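Side-chain contacts in type VI secretion system component (Escherichia coli O6, PDB 2P5Z), which is a component of the type VI secretion apparatus that resembles the phage T4 tail proteins gp27 and gp5 and probably forms part of its spike: residues A[36-39]-A[40-43]; A[114-117]-A[118-121]; A[334-337]-A[338-341]; A[351-354]-A[355-358]; A[458-461]-A[462-465]. All blocks are in the same frame, centred on the assembly; numbering follows the deposited sequence.

All five contacts are local and follow one another along the chain; none nests in or crosses another. Contact 1 closes the hairpin loop between strands 29-38 and 44-51. Contact 2 forms a 3-10 segment after strand 104-111, and contacts 1 and 2 touch, P42 CB packing 4.2 Å from A115 N. Contact 3 joins the loop from 334 to the short helix 337-341, which leads into strand 343-353. Contact 4 turns that strand, a sheet neighbour of strand 29-38, back into strand 359-366. These four belong to the gp27-like hub region, whereas contact 5 turns a hairpin in the OB domain, its centre about 51 Å from the centre of contact 4.

Contact 1. Residues A[36-39]-A[40-43]; sequences REQL and STPF
Q38 and T41 face each other across a type II beta turn, which takes strand 29-38 round towards its antiparallel partner 44-51 in a beta hairpin. The backbone bond that closes the turn is weak: T41 N lies 3.5 Å from Q38 O, with an angle of 139° at the hydrogen. Side chains add to it. The methyl CG2 of T41 comes across the start of the Q38 side chain, 3.5 Å from Q38 CB, and the rest of that extended chain runs on past the same methyl as far as OE1. CG2 also lies near the L39 carbonyl of the turn's central peptide.

L39 takes the first corner. Across the turn it offers little more than its backbone and CB, while its isobutyl group lies among W185, R187, L344 and Y373. S40, at the second corner, has the positive phi characteristic of the third residue of a type II turn, and its OG is bonded to F186 N on strand 185-191.

F43 comes back beside the strand. Its CG sits between the backbone N and the carbonyl carbon (chi1 59°), and the ring goes off to meet F188 edge-to-face. E37 runs alongside in the same direction, its carboxylate taken up by R85 and Y45. Where the two side chains start out together, F43 CB is 3.8 Å from E37 CG.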
loop_
_atom_site.group_PDB
_atom_site.type_symbol
_atom_site.label_atom_id
_atom_site.label_comp_id
_atom_site.label_asym_id
_atom_site.label_seq_id
_atom_site.Cartn_x
_atom_site.Cartn_y
_atom_site.Cartn_z
ATOM N N ARG A 36 -2.827 -3.486 -22.545
ATOM C CA ARG A 36 -1.524 -3.412 -21.862
ATOM C C ARG A 36 -0.784 -4.734 -22.046
ATOM O O ARG A 36 -1.323 -5.801 -21.790
ATOM C CB ARG A 36 -1.693 -3.076 -20.374
ATOM C CG ARG A 36 -2.069 -1.595 -20.096
ATOM C CD ARG A 36 -3.311 -1.399 -19.158
ATOM N NE ARG A 36 -4.473 -2.225 -19.538
ATOM C CZ ARG A 36 -5.728 -2.018 -19.132
ATOM N NH1 ARG A 36 -6.703 -2.833 -19.520
ATOM N NH2 ARG A 36 -6.008 -0.998 -18.335
ATOM N N GLU A 37 0.427 -4.652 -22.564
ATOM C CA GLU A 37 1.297 -5.778 -22.718
ATOM C C GLU A 37 2.625 -5.366 -22.114
ATOM O O GLU A 37 3.037 -4.216 -22.213
ATOM C CB GLU A 37 1.503 -6.130 -24.191
ATOM C CG GLU A 37 0.226 -6.522 -24.924
ATOM C CD GLU A 37 0.388 -6.644 -26.441
ATOM O OE1 GLU A 37 1.281 -7.395 -26.908
ATOM O OE2 GLU A 37 -0.403 -6.001 -27.167
ATOM N N GLN A 38 3.293 -6.325 -21.493
ATOM C CA GLN A 38 4.557 -6.110 -20.825
ATOM C C GLN A 38 5.206 -7.463 -20.620
ATOM O O GLN A 38 4.523 -8.443 -20.343
ATOM C CB GLN A 38 4.304 -5.443 -19.484
ATOM C CG GLN A 38 5.521 -4.912 -18.775
ATOM C CD GLN A 38 5.142 -4.428 -17.399
ATOM O OE1 GLN A 38 3.958 -4.275 -17.097
ATOM N NE2 GLN A 38 6.132 -4.216 -16.545
ATOM N N LEU A 39 6.520 -7.508 -20.796
ATOM C CA LEU A 39 7.331 -8.676 -20.490
ATOM C C LEU A 39 7.115 -9.183 -19.067
ATOM O O LEU A 39 6.941 -8.383 -18.143
ATOM C CB LEU A 39 8.792 -8.316 -20.653
ATOM C CG LEU A 39 9.225 -8.047 -22.088
ATOM C CD1 LEU A 39 10.708 -7.720 -22.104
ATOM C CD2 LEU A 39 8.927 -9.265 -22.959
ATOM N N SER A 40 7.100 -10.515 -18.921
ATOM C CA SER A 40 6.964 -11.209 -17.633
ATOM C C SER A 40 5.715 -10.918 -16.878
ATOM O O SER A 40 5.708 -11.020 -15.653
ATOM C CB SER A 40 8.147 -10.966 -16.687
ATOM O OG SER A 40 9.277 -11.645 -17.187
ATOM N N THR A 41 4.661 -10.555 -17.595
ATOM C CA THR A 41 3.345 -10.374 -16.991
ATOM C C THR A 41 2.296 -10.707 -18.049
ATOM O O THR A 41 2.542 -10.521 -19.238
ATOM C CB THR A 41 3.146 -8.940 -16.362
ATOM O OG1 THR A 41 1.775 -8.543 -16.481
ATOM C CG2 THR A 41 3.960 -7.931 -17.032
ATOM N N PRO A 42 1.159 -11.291 -17.635
ATOM C CA PRO A 42 0.126 -11.562 -18.637
ATOM C C PRO A 42 -0.533 -10.271 -19.142
ATOM O O PRO A 42 -0.823 -9.372 -18.346
ATOM C CB PRO A 42 -0.890 -12.417 -17.871
ATOM C CG PRO A 42 -0.675 -12.078 -16.430
ATOM C CD PRO A 42 0.781 -11.760 -16.290
ATOM N N PHE A 43 -0.777 -10.195 -20.450
ATOM C CA PHE A 43 -1.397 -9.016 -21.040
ATOM C C PHE A 43 -2.811 -8.794 -20.560
ATOM O O PHE A 43 -3.428 -9.710 -20.025
ATOM C CB PHE A 43 -1.328 -9.011 -22.581
ATOM C CG PHE A 43 -1.977 -10.186 -23.245
ATOM C CD1 PHE A 43 -3.361 -10.228 -23.454
ATOM C CD2 PHE A 43 -1.196 -11.243 -23.713
ATOM C CE1 PHE A 43 -3.958 -11.328 -24.095
ATOM C CE2 PHE A 43 -1.780 -12.340 -24.353
ATOM C CZ PHE A 43 -3.168 -12.374 -24.550
#

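Contact 2. Residues A[114-117]-A[118-121]; sequences MALL and TRSR
A115 and T118 are joined across one turn of a 3-10 segment: T118 N gives its hydrogen to A115 O at 3.3 Å. The T118 side chain stands over the same carbonyl. Its CB is 3.4 Å from A115 O, and OG1, turned to the backbone N side and anti to the carbonyl carbon (chi1 -70°), is at a similar range without being bonded to it.

R119 repeats the pattern one residue on. Its N is 2.9 Å from L116 O, again an i to i+3 bond, and in both cases the donor stands well above the plane of the carbonyl, here by 51°. The bond from L117 N to M114 O precedes these two in the same series. The arginine chain bends at chi3, which brings NE alongside L116, 4.2 Å from the methyl CD2; the guanidinium passes that leucine obliquely.

S120 leaves the spiral, and its backbone is bonded to D171.

The segment links strand 104-111 to strand 124-127. L117 packs inward on D171 and L172, at the start of helix 171-182, and is bonded to L172 through the backbone. M114 rests on F186 and F188 of strand 185-191, while R119 packs against V239 of the second subunit.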
loop_
_atom_site.group_PDB
_atom_site.type_symbol
_atom_site.label_atom_id
_atom_site.label_comp_id
_atom_site.label_asym_id
_atom_site.label_seq_id
_atom_site.Cartn_x
_atom_site.Cartn_y
_atom_site.Cartn_z
ATOM N N MET A 114 -2.678 -18.019 -18.837
ATOM C CA MET A 114 -1.754 -17.805 -17.733
ATOM C C MET A 114 -2.315 -16.921 -16.634
ATOM O O MET A 114 -2.133 -17.228 -15.475
ATOM C CB MET A 114 -0.402 -17.274 -18.221
ATOM C CG MET A 114 0.668 -17.141 -17.114
ATOM S SD MET A 114 2.269 -16.618 -17.746
ATOM C CE MET A 114 3.371 -17.393 -16.570
ATOM N N ALA A 115 -3.039 -15.855 -16.973
ATOM C CA ALA A 115 -3.703 -15.024 -15.950
ATOM C C ALA A 115 -4.573 -15.827 -14.985
ATOM O O ALA A 115 -4.764 -15.416 -13.851
ATOM C CB ALA A 115 -4.538 -13.951 -16.582
ATOM N N LEU A 116 -5.088 -16.973 -15.425
ATOM C CA LEU A 116 -5.960 -17.771 -14.566
ATOM C C LEU A 116 -5.239 -18.453 -13.406
ATOM O O LEU A 116 -5.899 -18.870 -12.467
ATOM C CB LEU A 116 -6.749 -18.800 -15.361
ATOM C CG LEU A 116 -7.681 -18.236 -16.420
ATOM C CD1 LEU A 116 -8.184 -19.405 -17.257
ATOM C CD2 LEU A 116 -8.844 -17.431 -15.797
ATOM N N LEU A 117 -3.899 -18.505 -13.443
ATOM C CA LEU A 117 -3.094 -18.980 -12.305
ATOM C C LEU A 117 -3.298 -18.167 -11.027
ATOM O O LEU A 117 -2.853 -18.567 -9.959
ATOM C CB LEU A 117 -1.592 -18.975 -12.587
ATOM C CG LEU A 117 -0.833 -19.568 -13.774
ATOM C CD1 LEU A 117 0.458 -20.190 -13.289
ATOM C CD2 LEU A 117 -1.648 -20.519 -14.660
ATOM N N THR A 118 -3.959 -17.025 -11.137
ATOM C CA THR A 118 -4.250 -16.172 -9.991
ATOM C C THR A 118 -5.431 -16.760 -9.226
ATOM O O THR A 118 -5.641 -16.455 -8.066
ATOM C CB THR A 118 -4.481 -14.723 -10.489
ATOM O OG1 THR A 118 -3.223 -14.209 -10.942
ATOM C CG2 THR A 118 -5.015 -13.796 -9.430
ATOM N N ARG A 119 -6.164 -17.658 -9.871
ATOM C CA ARG A 119 -7.353 -18.228 -9.271
ATOM C C ARG A 119 -7.114 -19.427 -8.345
ATOM O O ARG A 119 -8.044 -19.880 -7.688
ATOM C CB ARG A 119 -8.401 -18.543 -10.344
ATOM C CG ARG A 119 -9.511 -17.491 -10.433
ATOM C CD ARG A 119 -10.305 -17.562 -11.741
ATOM N NE ARG A 119 -10.586 -18.922 -12.222
ATOM C CZ ARG A 119 -11.644 -19.653 -11.869
ATOM N NH1 ARG A 119 -12.534 -19.180 -11.001
ATOM N NH2 ARG A 119 -11.803 -20.871 -12.376
ATOM N N SER A 120 -5.878 -19.917 -8.265
ATOM C CA SER A 120 -5.572 -21.040 -7.382
ATOM C C SER A 120 -4.405 -20.760 -6.451
ATOM O O SER A 120 -3.320 -20.386 -6.914
ATOM C CB SER A 120 -5.323 -22.329 -8.172
ATOM O OG SER A 120 -4.030 -22.357 -8.734
ATOM N N ARG A 121 -4.639 -20.949 -5.150
ATOM C CA ARG A 121 -3.641 -20.639 -4.121
ATOM C C ARG A 121 -3.454 -21.740 -3.074
ATOM O O ARG A 121 -3.816 -21.583 -1.907
ATOM C CB ARG A 121 -3.915 -19.281 -3.437
ATOM C CG ARG A 121 -5.344 -19.028 -2.918
ATOM C CD ARG A 121 -5.546 -17.581 -2.389
ATOM N NE ARG A 121 -4.365 -17.010 -1.721
ATOM C CZ ARG A 121 -3.688 -15.941 -2.160
ATOM N NH1 ARG A 121 -4.066 -15.315 -3.270
ATOM N NH2 ARG A 121 -2.632 -15.489 -1.492
#

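Contact 3. Residues A[334-337]-A[338-341]; sequences DAPA and VFRK
P336 and F339 meet at the first turn of helix 337-341, a helix of about one turn introduced by the proline. P336 O accepts from F339 N at 3.2 Å, a weak bond bent to 130°. A337 O does more, taking two donors. K341 N reaches it at 3.2 Å in the plane of the carbonyl, the i to i+4 bond of an alpha-helix, whereas R340 N makes a weak i to i+3 bond to the same oxygen at 3.1 Å. In K341, chi1 (-50°) sets CG anti to the carbonyl carbon and beside the backbone N, and the start of the side chain therefore passes the A337 carbonyl.

At the far end of the turn, the carbonyls of R340 and K341 both accept from the amino group of K329, the second of these bonds being weak. The backbone of F339 is tied to V330 on strand 326-330. On the preceding loop, D334 OD1 forms a salt bridge with K54 of the third subunit.

R340 curls back over the loop, its chain bent at chi3. NH1 ends 2.7 Å from A335 O, but the angle is too poor for this to count as a hydrogen bond, and A337 CA lies over one face of the guanidinium, offset toward its rim. F339 drops towards L233 and L313, side by side with the proline ring, so that P336 CB meets the phenyl ring at its edge, 3.9 Å from F339 CD2.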
loop_
_atom_site.group_PDB
_atom_site.type_symbol
_atom_site.label_atom_id
_atom_site.label_comp_id
_atom_site.label_asym_id
_atom_site.label_seq_id
_atom_site.Cartn_x
_atom_site.Cartn_y
_atom_site.Cartn_z
ATOM N N ASP A 334 17.095 12.543 -36.165
ATOM C CA ASP A 334 16.903 13.563 -35.136
ATOM C C ASP A 334 16.549 12.869 -33.812
ATOM O O ASP A 334 16.316 13.514 -32.787
ATOM C CB ASP A 334 15.789 14.531 -35.562
ATOM C CG ASP A 334 15.938 15.924 -34.946
ATOM O OD1 ASP A 334 16.920 16.160 -34.207
ATOM O OD2 ASP A 334 15.072 16.791 -35.208
ATOM N N ALA A 335 16.509 11.538 -33.866
ATOM C CA ALA A 335 16.271 10.669 -32.724
ATOM C C ALA A 335 17.563 10.493 -31.943
ATOM O O ALA A 335 18.625 10.349 -32.553
ATOM C CB ALA A 335 15.786 9.317 -33.220
ATOM N N PRO A 336 17.476 10.499 -30.591
ATOM C CA PRO A 336 18.601 10.236 -29.684
ATOM C C PRO A 336 19.393 8.960 -29.994
ATOM O O PRO A 336 18.864 8.029 -30.611
ATOM C CB PRO A 336 17.926 10.143 -28.314
ATOM C CG PRO A 336 16.731 11.024 -28.439
ATOM C CD PRO A 336 16.243 10.823 -29.841
ATOM N N ALA A 337 20.654 8.951 -29.558
ATOM C CA ALA A 337 21.654 7.951 -29.951
ATOM C C ALA A 337 21.268 6.507 -29.649
ATOM O O ALA A 337 21.512 5.629 -30.477
ATOM C CB ALA A 337 23.013 8.284 -29.323
ATOM N N VAL A 338 20.647 6.286 -28.486
ATOM C CA VAL A 338 20.230 4.953 -28.031
ATOM C C VAL A 338 19.240 4.280 -28.967
ATOM O O VAL A 338 19.343 3.080 -29.219
ATOM C CB VAL A 338 19.606 4.978 -26.613
ATOM C CG1 VAL A 338 20.661 4.715 -25.553
ATOM C CG2 VAL A 338 18.868 6.294 -26.344
ATOM N N PHE A 339 18.303 5.066 -29.494
ATOM C CA PHE A 339 17.279 4.562 -30.407
ATOM C C PHE A 339 17.845 4.178 -31.773
ATOM O O PHE A 339 17.229 3.407 -32.512
ATOM C CB PHE A 339 16.187 5.604 -30.616
ATOM C CG PHE A 339 15.375 5.906 -29.394
ATOM C CD1 PHE A 339 14.296 5.104 -29.046
ATOM C CD2 PHE A 339 15.653 7.032 -28.621
ATOM C CE1 PHE A 339 13.531 5.403 -27.930
ATOM C CE2 PHE A 339 14.884 7.342 -27.502
ATOM C CZ PHE A 339 13.824 6.528 -27.154
ATOM N N ARG A 340 19.001 4.734 -32.119
ATOM C CA ARG A 340 19.664 4.357 -33.358
ATOM C C ARG A 340 20.470 3.068 -33.176
ATOM O O ARG A 340 20.582 2.278 -34.119
ATOM C CB ARG A 340 20.523 5.507 -33.904
ATOM C CG ARG A 340 19.705 6.738 -34.357
ATOM C CD ARG A 340 20.466 7.627 -35.355
ATOM N NE ARG A 340 21.759 8.069 -34.832
ATOM C CZ ARG A 340 21.949 9.197 -34.154
ATOM N NH1 ARG A 340 20.932 10.019 -33.915
ATOM N NH2 ARG A 340 23.161 9.506 -33.714
ATOM N N LYS A 341 20.998 2.854 -31.964
ATOM C CA LYS A 341 21.717 1.612 -31.613
ATOM C C LYS A 341 20.813 0.381 -31.651
ATOM O O LYS A 341 21.233 -0.691 -32.074
ATOM C CB LYS A 341 22.331 1.685 -30.209
ATOM C CG LYS A 341 23.161 2.912 -29.890
ATOM C CD LYS A 341 24.515 2.915 -30.567
ATOM C CE LYS A 341 25.271 4.180 -30.208
ATOM N NZ LYS A 341 26.607 4.195 -30.855
#

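Contact 4. Residues A[351-354]-A[355-358]; sequences SAAR and DRSY
A353 and R356 carry the backbone bonding here. A353 O accepts twice, from R356 N at 3.2 Å and from S357 N at 3.0 Å, and both donors come from the same face of its plane. The S357 bond lies the nearer to that plane, tilted by 20°, while R356 N stands high above it. Two donors on one oxygen close the loop round R354 and D355. Further down, S351 O receives a CA-H...O contact from Y358 CA at 3.3 Å, and CD2 of the tyrosine ring passes the same oxygen obliquely.

Among side chains the chief polar contact is a weak one: R356 NH1 points at S351 OG from 3.4 Å, and that hydroxyl is also bonded to F33 O. R356 gets there by setting CG anti to its backbone N (chi1 -150°) and bending at chi3, which lays the guanidinium back over the strand with A353 N over one face, toward its rim. R354 turns away to D29, T50 and V30.

The alanine methyls provide van der Waals contact: A353 CB lies against D355 and the R356 guanidinium, A352 CB on S357 CA at 3.7 Å.

Such a reversal, between neighbouring antiparallel strands 343-353 and 359-366, is the connection of a beta hairpin, here at the surface of the hub region.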
loop_
_atom_site.group_PDB
_atom_site.type_symbol
_atom_site.label_atom_id
_atom_site.label_comp_id
_atom_site.label_asym_id
_atom_site.label_seq_id
_atom_site.Cartn_x
_atom_site.Cartn_y
_atom_site.Cartn_z
ATOM N N SER A 351 -4.208 1.459 -27.868
ATOM C CA SER A 351 -5.563 2.044 -27.989
ATOM C C SER A 351 -6.103 2.264 -29.417
ATOM O O SER A 351 -5.337 2.396 -30.375
ATOM C CB SER A 351 -5.643 3.375 -27.249
ATOM O OG SER A 351 -6.904 3.454 -26.618
ATOM N N ALA A 352 -7.429 2.296 -29.527
ATOM C CA ALA A 352 -8.137 2.766 -30.714
ATOM C C ALA A 352 -9.585 2.994 -30.379
ATOM O O ALA A 352 -10.049 2.669 -29.270
ATOM C CB ALA A 352 -8.049 1.793 -31.842
ATOM N N ALA A 353 -10.286 3.568 -31.352
ATOM C CA ALA A 353 -11.732 3.725 -31.302
ATOM C C ALA A 353 -12.148 3.858 -32.741
ATOM O O ALA A 353 -11.293 4.045 -33.615
ATOM C CB ALA A 353 -12.127 4.951 -30.507
ATOM N N ARG A 354 -13.448 3.745 -32.999
ATOM C CA ARG A 354 -13.987 3.923 -34.347
ATOM C C ARG A 354 -13.692 5.315 -34.943
ATOM O O ARG A 354 -13.522 5.444 -36.151
ATOM C CB ARG A 354 -15.487 3.652 -34.346
ATOM C CG ARG A 354 -15.858 2.178 -34.334
ATOM C CD ARG A 354 -17.366 2.024 -34.331
ATOM N NE ARG A 354 -17.797 0.829 -33.613
ATOM C CZ ARG A 354 -19.032 0.648 -33.161
ATOM N NH1 ARG A 354 -19.946 1.590 -33.357
ATOM N NH2 ARG A 354 -19.359 -0.460 -32.518
ATOM N N ASP A 355 -13.604 6.334 -34.085
ATOM C CA ASP A 355 -13.245 7.686 -34.496
ATOM C C ASP A 355 -11.817 8.115 -34.157
ATOM O O ASP A 355 -11.560 9.310 -34.038
ATOM C CB ASP A 355 -14.208 8.694 -33.863
ATOM C CG ASP A 355 -14.161 8.680 -32.343
ATOM O OD1 ASP A 355 -13.920 7.605 -31.765
ATOM O OD2 ASP A 355 -14.379 9.744 -31.721
ATOM N N ARG A 356 -10.885 7.179 -33.995
ATOM C CA ARG A 356 -9.530 7.567 -33.560
ATOM C C ARG A 356 -8.424 6.696 -34.124
ATOM O O ARG A 356 -7.419 7.192 -34.632
ATOM C CB ARG A 356 -9.427 7.590 -32.032
ATOM C CG ARG A 356 -8.421 8.602 -31.515
ATOM C CD ARG A 356 -8.162 8.496 -30.004
ATOM N NE ARG A 356 -9.196 7.782 -29.238
ATOM C CZ ARG A 356 -9.003 6.630 -28.595
ATOM N NH1 ARG A 356 -7.819 6.036 -28.626
ATOM N NH2 ARG A 356 -10.001 6.062 -27.927
ATOM N N SER A 357 -8.618 5.397 -34.002
ATOM C CA SER A 357 -7.656 4.379 -34.436
ATOM C C SER A 357 -6.244 4.388 -33.813
ATOM O O SER A 357 -5.917 5.188 -32.928
ATOM C CB SER A 357 -7.628 4.192 -35.962
ATOM O OG SER A 357 -7.639 2.800 -36.275
ATOM N N TYR A 358 -5.419 3.488 -34.332
ATOM C CA TYR A 358 -4.397 2.828 -33.545
ATOM C C TYR A 358 -3.155 3.625 -33.204
ATOM O O TYR A 358 -2.440 4.115 -34.077
ATOM C CB TYR A 358 -4.041 1.500 -34.200
ATOM C CG TYR A 358 -3.104 0.621 -33.410
ATOM C CD1 TYR A 358 -1.784 0.459 -33.816
ATOM C CD2 TYR A 358 -3.538 -0.072 -32.284
ATOM C CE1 TYR A 358 -0.923 -0.357 -33.126
ATOM C CE2 TYR A 358 -2.675 -0.891 -31.582
ATOM C CZ TYR A 358 -1.368 -1.027 -32.012
ATOM O OH TYR A 358 -0.481 -1.835 -31.346
#

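Contact 5. Residues A[458-461]-A[462-465]; sequences EGNP and DRPY
A type I beta turn from N460 to R463, reinforced by an Asx turn, reverses the chain between strands 451-456 and 464-469 of the OB domain. The beta turn is closed by R463 N, which donates to N460 O at 3.1 Å from well above the carbonyl plane. The Asx turn uses the N460 side chain: with CG anti to the backbone N (chi1 -162°), the amide swings towards the turn and its OD1 takes the hydrogen of D462 N at 3.0 Å. That bond is fairly straight, 162° at the hydrogen. One residue thus receives both backbone N-H groups, through its main-chain oxygen and through its side chain. P461 occupies the first corner and packs on R380 and M383.

At the second corner, the D462 carboxylate is held from outside the turn: R380 forms a salt bridge with OD2 and M165 N bonds to OD1.

R463 stretches back along the loop, extended from CG to NE, its CD passing N460 CB at 4.1 Å. NH1 forms a salt bridge with E458 OE2, modelled at 2.5 Å, a length not reliable at this resolution, and the hydrogen bond within it is weak in angle. The carboxylate oxygen comes to the edge of the guanidinium, the two planes being 66° apart. E457 is a second acidic partner of NH1, so the arginine gathers the two neighbouring acids at the loop's start. E458 also makes backbone bonds to the third subunit.

Residues N460 to R463 form the connection of an antiparallel beta hairpin, with P464 opening strand 464-469, an end strand of the five-stranded OB sheet as counted within this chain.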
loop_
_atom_site.group_PDB
_atom_site.type_symbol
_atom_site.label_atom_id
_atom_site.label_comp_id
_atom_site.label_asym_id
_atom_site.label_seq_id
_atom_site.Cartn_x
_atom_site.Cartn_y
_atom_site.Cartn_z
ATOM N N GLU A 458 15.120 -15.988 9.481
ATOM C CA GLU A 458 14.715 -14.653 8.963
ATOM C C GLU A 458 13.441 -14.567 8.103
ATOM O O GLU A 458 13.388 -13.806 7.155
ATOM C CB GLU A 458 15.888 -13.839 8.374
ATOM C CG GLU A 458 16.782 -14.534 7.347
ATOM C CD GLU A 458 18.168 -13.919 7.275
ATOM O OE1 GLU A 458 18.260 -12.677 7.122
ATOM O OE2 GLU A 458 19.165 -14.675 7.371
ATOM N N GLY A 459 12.420 -15.348 8.452
ATOM C CA GLY A 459 11.130 -15.301 7.769
ATOM C C GLY A 459 11.117 -15.981 6.411
ATOM O O GLY A 459 10.095 -15.998 5.733
ATOM N N ASN A 460 12.256 -16.537 6.018
ATOM C CA ASN A 460 12.420 -17.198 4.736
ATOM C C ASN A 460 11.779 -18.593 4.721
ATOM O O ASN A 460 12.161 -19.468 5.502
ATOM C CB ASN A 460 13.915 -17.296 4.445
ATOM C CG ASN A 460 14.224 -17.570 2.992
ATOM O OD1 ASN A 460 13.529 -18.333 2.307
ATOM N ND2 ASN A 460 15.302 -16.962 2.515
ATOM N N PRO A 461 10.828 -18.819 3.799
ATOM C CA PRO A 461 10.114 -20.101 3.677
ATOM C C PRO A 461 11.007 -21.270 3.281
ATOM O O PRO A 461 10.613 -22.419 3.462
ATOM C CB PRO A 461 9.107 -19.835 2.550
ATOM C CG PRO A 461 9.708 -18.719 1.763
ATOM C CD PRO A 461 10.364 -17.846 2.798
ATOM N N ASP A 462 12.187 -20.982 2.743
ATOM C CA ASP A 462 13.124 -22.027 2.351
ATOM C C ASP A 462 14.258 -22.223 3.366
ATOM O O ASP A 462 15.312 -22.783 3.053
ATOM C CB ASP A 462 13.663 -21.771 0.945
ATOM C CG ASP A 462 12.563 -21.825 -0.123
ATOM O OD1 ASP A 462 11.617 -22.657 -0.007
ATOM O OD2 ASP A 462 12.647 -21.012 -1.079
ATOM N N ARG A 463 14.031 -21.774 4.595
ATOM C CA ARG A 463 14.958 -22.078 5.673
ATOM C C ARG A 463 14.244 -22.606 6.911
ATOM O O ARG A 463 14.315 -21.982 7.970
ATOM C CB ARG A 463 15.735 -20.833 6.069
ATOM C CG ARG A 463 16.788 -20.364 5.103
ATOM C CD ARG A 463 17.402 -19.142 5.726
ATOM N NE ARG A 463 18.618 -18.682 5.078
ATOM C CZ ARG A 463 19.393 -17.716 5.571
ATOM N NH1 ARG A 463 19.079 -17.127 6.718
ATOM N NH2 ARG A 463 20.484 -17.341 4.917
ATOM N N PRO A 464 13.571 -23.764 6.802
ATOM C CA PRO A 464 12.813 -24.173 7.966
ATOM C C PRO A 464 13.631 -24.981 8.975
ATOM O O PRO A 464 14.602 -25.661 8.614
ATOM C CB PRO A 464 11.722 -25.050 7.364
ATOM C CG PRO A 464 12.334 -25.618 6.146
ATOM C CD PRO A 464 13.452 -24.743 5.710
ATOM N N TYR A 465 13.227 -24.910 10.237
ATOM C CA TYR A 465 13.834 -25.721 11.267
ATOM C C TYR A 465 12.803 -26.027 12.339
ATOM O O TYR A 465 11.754 -25.378 12.396
ATOM C CB TYR A 465 15.100 -25.069 11.846
ATOM C CG TYR A 465 14.859 -23.814 12.635
ATOM C CD1 TYR A 465 14.921 -22.560 12.022
ATOM C CD2 TYR A 465 14.586 -23.868 14.006
ATOM C CE1 TYR A 465 14.694 -21.399 12.753
ATOM C CE2 TYR A 465 14.357 -22.718 14.741
ATOM C CZ TYR A 465 14.416 -21.487 14.110
ATOM O OH TYR A 465 14.180 -20.355 14.848
#